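Local structure of short chain dehydrogenase/reductase (Acinetobacter baumannii, 4IUY) at residues His42-Phe47 / Lys65-His70; Asn53-Ala58 / Lys93-Ser98; Leu248-Gln253 / Ile261-Asp266. The protein probably catalyses nicotinamide cofactor-dependent oxidation or reduction, as a Rossmann-fold member of the short-chain dehydrogenase/reductase family, on a substrate not established here. All coordinates share one frame; numbering follows the deposited sequence.

Contact 1: His42-Phe47 / Lys65-His70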
loop_
_atom_site.group_PDB
_atom_site.type_symbol
_atom_site.label_atom_id
_atom_site.label_comp_id
_atom_site.label_asym_id
_atom_site.label_seq_id
_atom_site.Cartn_x
_atom_site.Cartn_y
_atom_site.Cartn_z
ATOM N N HIS D 42 7.376 23.419 18.593
ATOM C CA HIS D 42 6.724 22.451 19.428
ATOM C C HIS D 42 7.652 21.258 19.673
ATOM O O HIS D 42 7.811 20.811 20.805
ATOM C CB HIS D 42 5.394 21.991 18.771
ATOM C CG HIS D 42 4.736 20.884 19.510
ATOM N ND1 HIS D 42 3.892 21.103 20.578
ATOM C CD2 HIS D 42 4.848 19.540 19.385
ATOM C CE1 HIS D 42 3.482 19.938 21.053
ATOM N NE2 HIS D 42 4.052 18.976 20.352
ATOM N N ILE D 43 8.259 20.763 18.594
ATOM C CA ILE D 43 9.133 19.606 18.661
ATOM C C ILE D 43 10.324 19.916 19.545
ATOM O O ILE D 43 10.646 19.118 20.430
ATOM C CB ILE D 43 9.592 19.151 17.269
ATOM C CG1 ILE D 43 8.394 18.577 16.503
ATOM C CG2 ILE D 43 10.721 18.110 17.358
ATOM C CD1 ILE D 43 8.725 18.172 15.077
ATOM N N ALA D 44 10.934 21.085 19.337
ATOM C CA ALA D 44 12.057 21.503 20.154
ATOM C C ALA D 44 11.694 21.519 21.622
ATOM O O ALA D 44 12.422 20.996 22.461
ATOM C CB ALA D 44 12.550 22.896 19.741
ATOM N N GLU D 45 10.533 22.084 21.910
ATOM C CA GLU D 45 10.114 22.237 23.284
ATOM C C GLU D 45 9.781 20.895 23.912
ATOM O O GLU D 45 10.079 20.666 25.082
ATOM C CB GLU D 45 8.950 23.200 23.346
ATOM C CG GLU D 45 8.654 23.699 24.706
ATOM C CD GLU D 45 8.188 25.114 24.687
ATOM O OE1 GLU D 45 8.217 25.743 23.607
ATOM O OE2 GLU D 45 7.721 25.572 25.743
ATOM N N LEU D 46 9.190 20.007 23.121
ATOM C CA LEU D 46 8.883 18.656 23.568
ATOM C C LEU D 46 10.146 17.899 24.026
ATOM O O LEU D 46 10.175 17.356 25.130
ATOM C CB LEU D 46 8.173 17.867 22.455
ATOM C CG LEU D 46 8.080 16.358 22.731
ATOM C CD1 LEU D 46 7.159 16.102 23.914
ATOM C CD2 LEU D 46 7.611 15.585 21.523
ATOM N N PHE D 47 11.187 17.850 23.194
ATOM C CA PHE D 47 12.396 17.115 23.586
ATOM C C PHE D 47 13.142 17.802 24.756
ATOM O O PHE D 47 13.660 17.128 25.643
ATOM C CB PHE D 47 13.306 16.841 22.375
ATOM C CG PHE D 47 12.827 15.679 21.516
ATOM C CD1 PHE D 47 13.224 14.381 21.799
ATOM C CD2 PHE D 47 11.927 15.881 20.477
ATOM C CE1 PHE D 47 12.770 13.312 21.043
ATOM C CE2 PHE D 47 11.463 14.813 19.713
ATOM C CZ PHE D 47 11.880 13.522 20.000
ATOM N N LYS D 65 15.465 32.966 18.111
ATOM C CA LYS D 65 15.996 33.537 19.352
ATOM C C LYS D 65 15.069 33.445 20.563
ATOM O O LYS D 65 15.559 33.128 21.654
ATOM C CB LYS D 65 16.375 35.019 19.148
ATOM C CG LYS D 65 17.476 35.275 18.139
ATOM C CD LYS D 65 18.793 34.614 18.473
ATOM C CE LYS D 65 19.867 35.109 17.499
ATOM N NZ LYS D 65 21.229 34.529 17.726
ATOM N N GLU D 66 13.765 33.707 20.409
ATOM C CA GLU D 66 12.866 33.564 21.572
ATOM C C GLU D 66 12.862 32.154 22.128
ATOM O O GLU D 66 12.933 31.968 23.344
ATOM C CB GLU D 66 11.394 33.901 21.311
ATOM C CG GLU D 66 11.006 35.249 20.873
ATOM C CD GLU D 66 9.485 35.405 20.950
ATOM O OE1 GLU D 66 8.811 34.540 21.561
ATOM O OE2 GLU D 66 8.957 36.370 20.370
ATOM N N LEU D 67 12.743 31.180 21.220
ATOM C CA LEU D 67 12.629 29.781 21.568
ATOM C C LEU D 67 13.844 29.317 22.343
ATOM O O LEU D 67 13.695 28.683 23.378
ATOM C CB LEU D 67 12.476 28.946 20.287
ATOM C CG LEU D 67 12.406 27.419 20.349
ATOM C CD1 LEU D 67 11.177 26.951 21.105
ATOM C CD2 LEU D 67 12.454 26.820 18.924
ATOM N N GLU D 68 15.037 29.670 21.856
ATOM C CA GLU D 68 16.293 29.350 22.537
ATOM C C GLU D 68 16.263 29.830 23.993
ATOM O O GLU D 68 16.563 29.081 24.918
ATOM C CB GLU D 68 17.464 29.981 21.791
ATOM C CG GLU D 68 18.822 29.787 22.435
ATOM C CD GLU D 68 19.936 30.465 21.649
ATOM O OE1 GLU D 68 19.655 31.461 20.941
ATOM O OE2 GLU D 68 21.103 30.025 21.767
ATOM N N SER D 69 15.846 31.071 24.185
ATOM C CA SER D 69 15.793 31.649 25.529
ATOM C C SER D 69 14.785 30.960 26.420
ATOM O O SER D 69 15.076 30.720 27.594
ATOM C CB SER D 69 15.478 33.140 25.490
ATOM O OG SER D 69 16.506 33.830 24.831
ATOM N N HIS D 70 13.593 30.701 25.883
ATOM C CA HIS D 70 12.555 30.028 26.648
ATOM C C HIS D 70 13.072 28.692 27.137
ATOM O O HIS D 70 12.984 28.367 28.304
ATOM C CB HIS D 70 11.272 29.828 25.818
ATOM C CG HIS D 70 10.460 31.069 25.639
ATOM N ND1 HIS D 70 10.239 31.975 26.662
ATOM C CD2 HIS D 70 9.812 31.557 24.553
ATOM C CE1 HIS D 70 9.485 32.965 26.210
ATOM N NE2 HIS D 70 9.205 32.731 24.935
#
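Glu45 turns one side of its carboxylate to a polar partner and the other to a leucine: OE2 is hydrogen-bonded with the hydroxyl of Tyr75, while OE1 lies 4.1 Å from Leu67 CD1. The contact joins helices 38-49 and 65-75, two neighbouring helices of the Rossmann fold that lie side by side on one face of the parallel sheet. A long acid suits the outer margin of the seam, because its carboxylate can border the leucine with OE1 and reach the tyrosine farther down the second helix with OE2. A bend at chi2 (145°) turns the Glu45 chain so that it passes across the leucine at a slant.

Leu67 gives the largest share of the buried surface. Its CG stands anti to the backbone N (chi1 177°), which sends the branch out from helix 65-75 into the gap between the helices. A branched tip serves two neighbours there, the acid through CD1 and the methyl of Ala44 through CD2. Ala44 is small, as befits a residue facing a close helix: the CA atoms of Glu45 and Leu67 are 8.1 Å apart. Ile56 of the strand beneath touches both apolar residues, under the spot where Ala44 CB and Leu67 CD2 meet at 4.0 Å.

Contact 2: Asn53-Ala58 / Lys93-Ser98; sequences NIVICA and KDMLSS
Met95, present as selenomethionine, reaches from helix 89-101 to Cys57 and Val55 on strand 53-58, the second strand in chain order of the Rossmann sheet. CB leaves the helix toward the strand, and CG continues outward, on the far side of the CA-CB bond from the backbone N (chi1 158°). These two carbons span the gap without touching the strand segment. Selenium comes next and touches both residues: SE lies 3.8 Å from Cys57 SG, and the same SE is 4.3 Å from Val55 CG1. At the tip the chain folds over, since chi3 of 69° swings CE aside, and this methyl still comes within 4.1 Å of Cys57 SG.

Val55 and Cys57 are two residues apart in an extended strand, so both face the helix, whereas Ile56 between them points to the other side of the sheet. A beta-branched valine suits a strand, and the compact cysteine fills its place without pushing the helix away; the CA atoms of Cys57 and Met95 remain 9.6 Å apart. A long, unbranched side chain can cross this distance. Phe82 and Leu31, on the strands flanking 53-58, also touch Met95 and add to its apolar surroundings. Across the two segments the cohesion is probably mostly dispersion between polarisable atoms, SG and the selenium that stands in for the methionine sulfur; apolar contact, rather than a directed bond, joins helix to sheet here.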
loop_
_atom_site.group_PDB
_atom_site.type_symbol
_atom_site.label_atom_id
_atom_site.label_comp_id
_atom_site.label_asym_id
_atom_site.label_seq_id
_atom_site.Cartn_x
_atom_site.Cartn_y
_atom_site.Cartn_z
ATOM N N ASN D 53 18.938 17.607 24.943
ATOM C CA ASN D 53 19.585 18.785 24.391
ATOM C C ASN D 53 19.139 19.075 22.955
ATOM O O ASN D 53 18.834 18.174 22.198
ATOM C CB ASN D 53 21.109 18.638 24.475
ATOM C CG ASN D 53 21.582 18.401 25.894
ATOM O OD1 ASN D 53 21.413 19.254 26.769
ATOM N ND2 ASN D 53 22.165 17.237 26.136
ATOM N N ILE D 54 19.148 20.342 22.574
ATOM C CA ILE D 54 18.468 20.779 21.363
ATOM C C ILE D 54 19.412 21.448 20.360
ATOM O O ILE D 54 20.139 22.373 20.707
ATOM C CB ILE D 54 17.332 21.791 21.739
ATOM C CG1 ILE D 54 16.301 21.111 22.634
ATOM C CG2 ILE D 54 16.649 22.330 20.515
ATOM C CD1 ILE D 54 15.697 19.872 21.982
ATOM N N VAL D 55 19.420 20.958 19.126
ATOM C CA VAL D 55 20.062 21.684 18.025
ATOM C C VAL D 55 19.009 22.098 16.993
ATOM O O VAL D 55 18.371 21.255 16.353
ATOM C CB VAL D 55 21.152 20.862 17.319
ATOM C CG1 VAL D 55 21.816 21.728 16.231
ATOM C CG2 VAL D 55 22.186 20.382 18.319
ATOM N N ILE D 56 18.793 23.391 16.849
ATOM C CA ILE D 56 17.746 23.848 15.948
ATOM C C ILE D 56 18.322 24.672 14.819
ATOM O O ILE D 56 19.266 25.458 15.011
ATOM C CB ILE D 56 16.684 24.664 16.690
ATOM C CG1 ILE D 56 17.329 25.623 17.685
ATOM C CG2 ILE D 56 15.734 23.732 17.439
ATOM C CD1 ILE D 56 16.343 26.509 18.368
ATOM N N CYS D 57 17.803 24.459 13.617
ATOM C CA CYS D 57 18.181 25.355 12.536
ATOM C C CYS D 57 17.042 25.771 11.630
ATOM O O CYS D 57 15.997 25.121 11.583
ATOM C CB CYS D 57 19.398 24.835 11.757
ATOM S SG CYS D 57 19.508 23.111 11.455
ATOM N N ALA D 58 17.239 26.920 10.985
ATOM C CA ALA D 58 16.279 27.494 10.046
ATOM C C ALA D 58 17.042 28.504 9.182
ATOM O O ALA D 58 18.208 28.790 9.464
ATOM C CB ALA D 58 15.147 28.177 10.809
ATOM N N LYS D 93 27.161 20.438 6.635
ATOM C CA LYS D 93 28.429 19.798 6.942
ATOM C C LYS D 93 29.249 20.639 7.924
ATOM O O LYS D 93 29.808 20.106 8.884
ATOM C CB LYS D 93 29.206 19.568 5.647
ATOM C CG LYS D 93 30.362 18.602 5.772
ATOM C CD LYS D 93 30.809 18.146 4.383
ATOM C CE LYS D 93 32.209 17.595 4.429
ATOM N NZ LYS D 93 32.291 16.493 5.435
ATOM N N ASP D 94 29.294 21.950 7.685
ATOM C CA ASP D 94 29.986 22.884 8.568
ATOM C C ASP D 94 29.359 22.923 9.961
ATOM O O ASP D 94 30.071 22.949 10.967
ATOM C CB ASP D 94 30.018 24.294 7.969
ATOM C CG ASP D 94 30.869 24.377 6.711
ATOM O OD1 ASP D 94 31.818 23.572 6.584
ATOM O OD2 ASP D 94 30.581 25.238 5.844
HETATM N N MSE D 95 28.028 22.915 10.023
HETATM C CA MSE D 95 27.364 22.839 11.317
HETATM C C MSE D 95 27.778 21.591 12.086
HETATM O O MSE D 95 28.135 21.672 13.266
HETATM C CB MSE D 95 25.845 22.859 11.170
HETATM C CG MSE D 95 25.134 22.262 12.375
HETATM SE SE MSE D 95 23.210 22.375 12.205
HETATM C CE MSE D 95 22.957 21.086 10.754
ATOM N N LEU D 96 27.729 20.435 11.424
ATOM C CA LEU D 96 28.108 19.198 12.098
ATOM C C LEU D 96 29.564 19.228 12.578
ATOM O O LEU D 96 29.841 18.825 13.716
ATOM C CB LEU D 96 27.792 17.975 11.238
ATOM C CG LEU D 96 26.274 17.814 11.049
ATOM C CD1 LEU D 96 25.908 16.748 10.001
ATOM C CD2 LEU D 96 25.570 17.529 12.390
ATOM N N SER D 97 30.479 19.744 11.750
ATOM C CA SER D 97 31.869 19.898 12.181
ATOM C C SER D 97 31.953 20.750 13.451
ATOM O O SER D 97 32.647 20.400 14.409
ATOM C CB SER D 97 32.724 20.594 11.107
ATOM O OG SER D 97 32.944 19.795 9.965
ATOM N N SER D 98 31.201 21.844 13.466
ATOM C CA SER D 98 31.211 22.768 14.594
ATOM C C SER D 98 30.752 22.053 15.860
ATOM O O SER D 98 31.358 22.228 16.923
ATOM C CB SER D 98 30.353 23.997 14.293
ATOM O OG SER D 98 30.269 24.839 15.420
#

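Contact 3: Leu248-Gln253 / Ile261-Asp266; sequences LLLASQ and IEIKVD
No flat group takes part where Leu249 and Leu250 of the helix meet Ile263 of the strand; the junction is built from methyls. The flat carboxylate nearest in sequence, that of Glu262, belongs to the other side of the strand, where OE1 forms a salt bridge with Arg186 NE and OE2 is hydrogen-bonded to Thr164 and Ser168. Ile263 faces the helix instead and offers it a single atom, CD1, which lies 3.9 Å from Leu249 CD2. The same CD1 is 4.0 Å from Leu250 CD1.

The two leucines arrive differently. Leu249, with CG turned away from the backbone N (chi1 174°), runs across the isoleucine at an angle, whereas Leu250, with CG opposite its carbonyl carbon (chi1 -61°), extends straight out and meets Ile263 tip to tip. Long aliphatic chains suit both sides, since the CA atoms of Leu250 and Ile263 are 9.7 Å apart, and a beta-branched isoleucine also fits the extended backbone. Just past the leucines, Ser252 OG donates to Leu248 O at 2.6 Å, tilted 30° out of the carbonyl plane, a short hydroxyl satisfying a main-chain acceptor near the end of the helix.

This packing seats helix 244-251 on the last strand of the Rossmann sheet, within a beta-alpha-beta connection. A second subunit adds to it, with its Gly245 against Leu249 and its Ile261 against Ile263, so the contact also forms part of the subunit interface. Strand 262-265 ends the sheet within this chain and is hydrogen-bonded through its backbone to strand 202-208; Leu250 reaches Ile206 of that strand and Ile161 of the next one, while helix 38-49 presents Phe47 to Leu248 and Ala251.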
loop_
_atom_site.group_PDB
_atom_site.type_symbol
_atom_site.label_atom_id
_atom_site.label_comp_id
_atom_site.label_asym_id
_atom_site.label_seq_id
_atom_site.Cartn_x
_atom_site.Cartn_y
_atom_site.Cartn_z
ATOM N N LEU D 248 8.494 10.499 20.418
ATOM C CA LEU D 248 9.270 9.942 21.507
ATOM C C LEU D 248 9.571 8.468 21.260
ATOM O O LEU D 248 10.696 8.010 21.532
ATOM C CB LEU D 248 8.568 10.155 22.851
ATOM C CG LEU D 248 8.550 11.589 23.397
ATOM C CD1 LEU D 248 7.873 11.660 24.733
ATOM C CD2 LEU D 248 9.955 12.178 23.494
ATOM N N LEU D 249 8.598 7.747 20.707
ATOM C CA LEU D 249 8.791 6.345 20.331
ATOM C C LEU D 249 9.974 6.174 19.382
ATOM O O LEU D 249 10.824 5.323 19.597
ATOM C CB LEU D 249 7.529 5.786 19.654
ATOM C CG LEU D 249 7.600 4.369 19.077
ATOM C CD1 LEU D 249 7.727 3.321 20.203
ATOM C CD2 LEU D 249 6.412 4.091 18.193
ATOM N N LEU D 250 9.991 6.958 18.303
ATOM C CA LEU D 250 10.970 6.805 17.230
ATOM C C LEU D 250 12.331 7.425 17.554
ATOM O O LEU D 250 13.289 7.256 16.792
ATOM C CB LEU D 250 10.417 7.374 15.927
ATOM C CG LEU D 250 9.137 6.684 15.445
ATOM C CD1 LEU D 250 8.631 7.354 14.171
ATOM C CD2 LEU D 250 9.364 5.172 15.231
ATOM N N ALA D 251 12.406 8.180 18.655
ATOM C CA ALA D 251 13.661 8.781 19.069
ATOM C C ALA D 251 14.310 8.041 20.238
ATOM O O ALA D 251 15.414 8.385 20.665
ATOM C CB ALA D 251 13.477 10.233 19.421
ATOM N N SER D 252 13.626 7.049 20.784
ATOM C CA SER D 252 14.139 6.413 21.986
ATOM C C SER D 252 14.394 4.915 21.795
ATOM O O SER D 252 14.226 4.358 20.704
ATOM C CB SER D 252 13.193 6.661 23.167
ATOM O OG SER D 252 11.884 6.142 22.918
ATOM N N GLN D 253 14.854 4.289 22.865
ATOM C CA GLN D 253 15.060 2.860 22.893
ATOM C C GLN D 253 13.775 2.100 22.547
ATOM O O GLN D 253 13.818 1.089 21.855
ATOM C CB GLN D 253 15.577 2.454 24.287
ATOM C CG GLN D 253 15.522 0.958 24.579
ATOM C CD GLN D 253 16.274 0.571 25.840
ATOM O OE1 GLN D 253 17.469 0.278 25.787
ATOM N NE2 GLN D 253 15.587 0.583 26.984
ATOM N N ILE D 261 9.276 2.486 8.708
ATOM C CA ILE D 261 7.826 2.608 8.738
ATOM C C ILE D 261 7.388 4.057 8.722
ATOM O O ILE D 261 8.169 4.959 9.027
ATOM C CB ILE D 261 7.187 1.893 9.975
ATOM C CG1 ILE D 261 7.353 2.733 11.230
ATOM C CG2 ILE D 261 7.786 0.487 10.178
ATOM C CD1 ILE D 261 6.442 2.316 12.334
ATOM N N GLU D 262 6.123 4.268 8.378
ATOM C CA GLU D 262 5.527 5.585 8.452
ATOM C C GLU D 262 4.293 5.482 9.340
ATOM O O GLU D 262 3.363 4.724 9.052
ATOM C CB GLU D 262 5.157 6.092 7.055
ATOM C CG GLU D 262 4.452 7.442 7.045
ATOM C CD GLU D 262 3.868 7.787 5.676
ATOM O OE1 GLU D 262 2.887 7.123 5.237
ATOM O OE2 GLU D 262 4.365 8.746 5.061
ATOM N N ILE D 263 4.322 6.217 10.439
ATOM C CA ILE D 263 3.205 6.313 11.378
ATOM C C ILE D 263 2.324 7.514 11.007
ATOM O O ILE D 263 2.755 8.682 11.101
ATOM C CB ILE D 263 3.727 6.495 12.816
ATOM C CG1 ILE D 263 4.582 5.290 13.234
ATOM C CG2 ILE D 263 2.568 6.739 13.796
ATOM C CD1 ILE D 263 5.135 5.386 14.690
ATOM N N LYS D 264 1.100 7.230 10.582
ATOM C CA LYS D 264 0.143 8.282 10.243
ATOM C C LYS D 264 -0.510 8.794 11.501
ATOM O O LYS D 264 -0.889 8.009 12.362
ATOM C CB LYS D 264 -0.910 7.792 9.254
ATOM C CG LYS D 264 -0.326 7.381 7.898
ATOM C CD LYS D 264 -1.426 6.894 6.962
ATOM C CE LYS D 264 -2.023 5.599 7.460
ATOM N NZ LYS D 264 -3.189 5.212 6.620
ATOM N N VAL D 265 -0.580 10.113 11.634
ATOM C CA VAL D 265 -1.249 10.729 12.776
ATOM C C VAL D 265 -2.267 11.689 12.182
ATOM O O VAL D 265 -1.939 12.830 11.799
ATOM C CB VAL D 265 -0.217 11.457 13.709
ATOM C CG1 VAL D 265 -0.880 12.025 14.910
ATOM C CG2 VAL D 265 0.912 10.494 14.155
ATOM N N ASP D 266 -3.506 11.223 12.068
ATOM C CA ASP D 266 -4.480 11.954 11.277
ATOM C C ASP D 266 -5.935 11.768 11.737
ATOM O O ASP D 266 -6.852 12.183 11.031
ATOM C CB ASP D 266 -4.333 11.564 9.789
ATOM C CG ASP D 266 -4.760 10.106 9.497
ATOM O OD1 ASP D 266 -4.984 9.309 10.447
ATOM O OD2 ASP D 266 -4.868 9.752 8.299
#

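From the N terminus, helix 38-49 leads into strand 53-58, and helix 65-75 then returns to lie beside the first helix, closing the loop of contact 1. Contact 2 opens on that intervening strand and closes later at helix 89-101, so contacts 1 and 2 cross along the chain. They cover opposite faces of the same strand and touch through it: Leu67 CD2 is 3.9 Å from Ile56 CD1. Contact 3 follows in series, a short loop near the C terminus that closes on strand 262-265, an outermost strand of the sheet within this chain. Phe47 joins contact 1 to it, whereas contacts 2 and 3 stay about 10 Å apart at their nearest atoms, though both reach the same sheet.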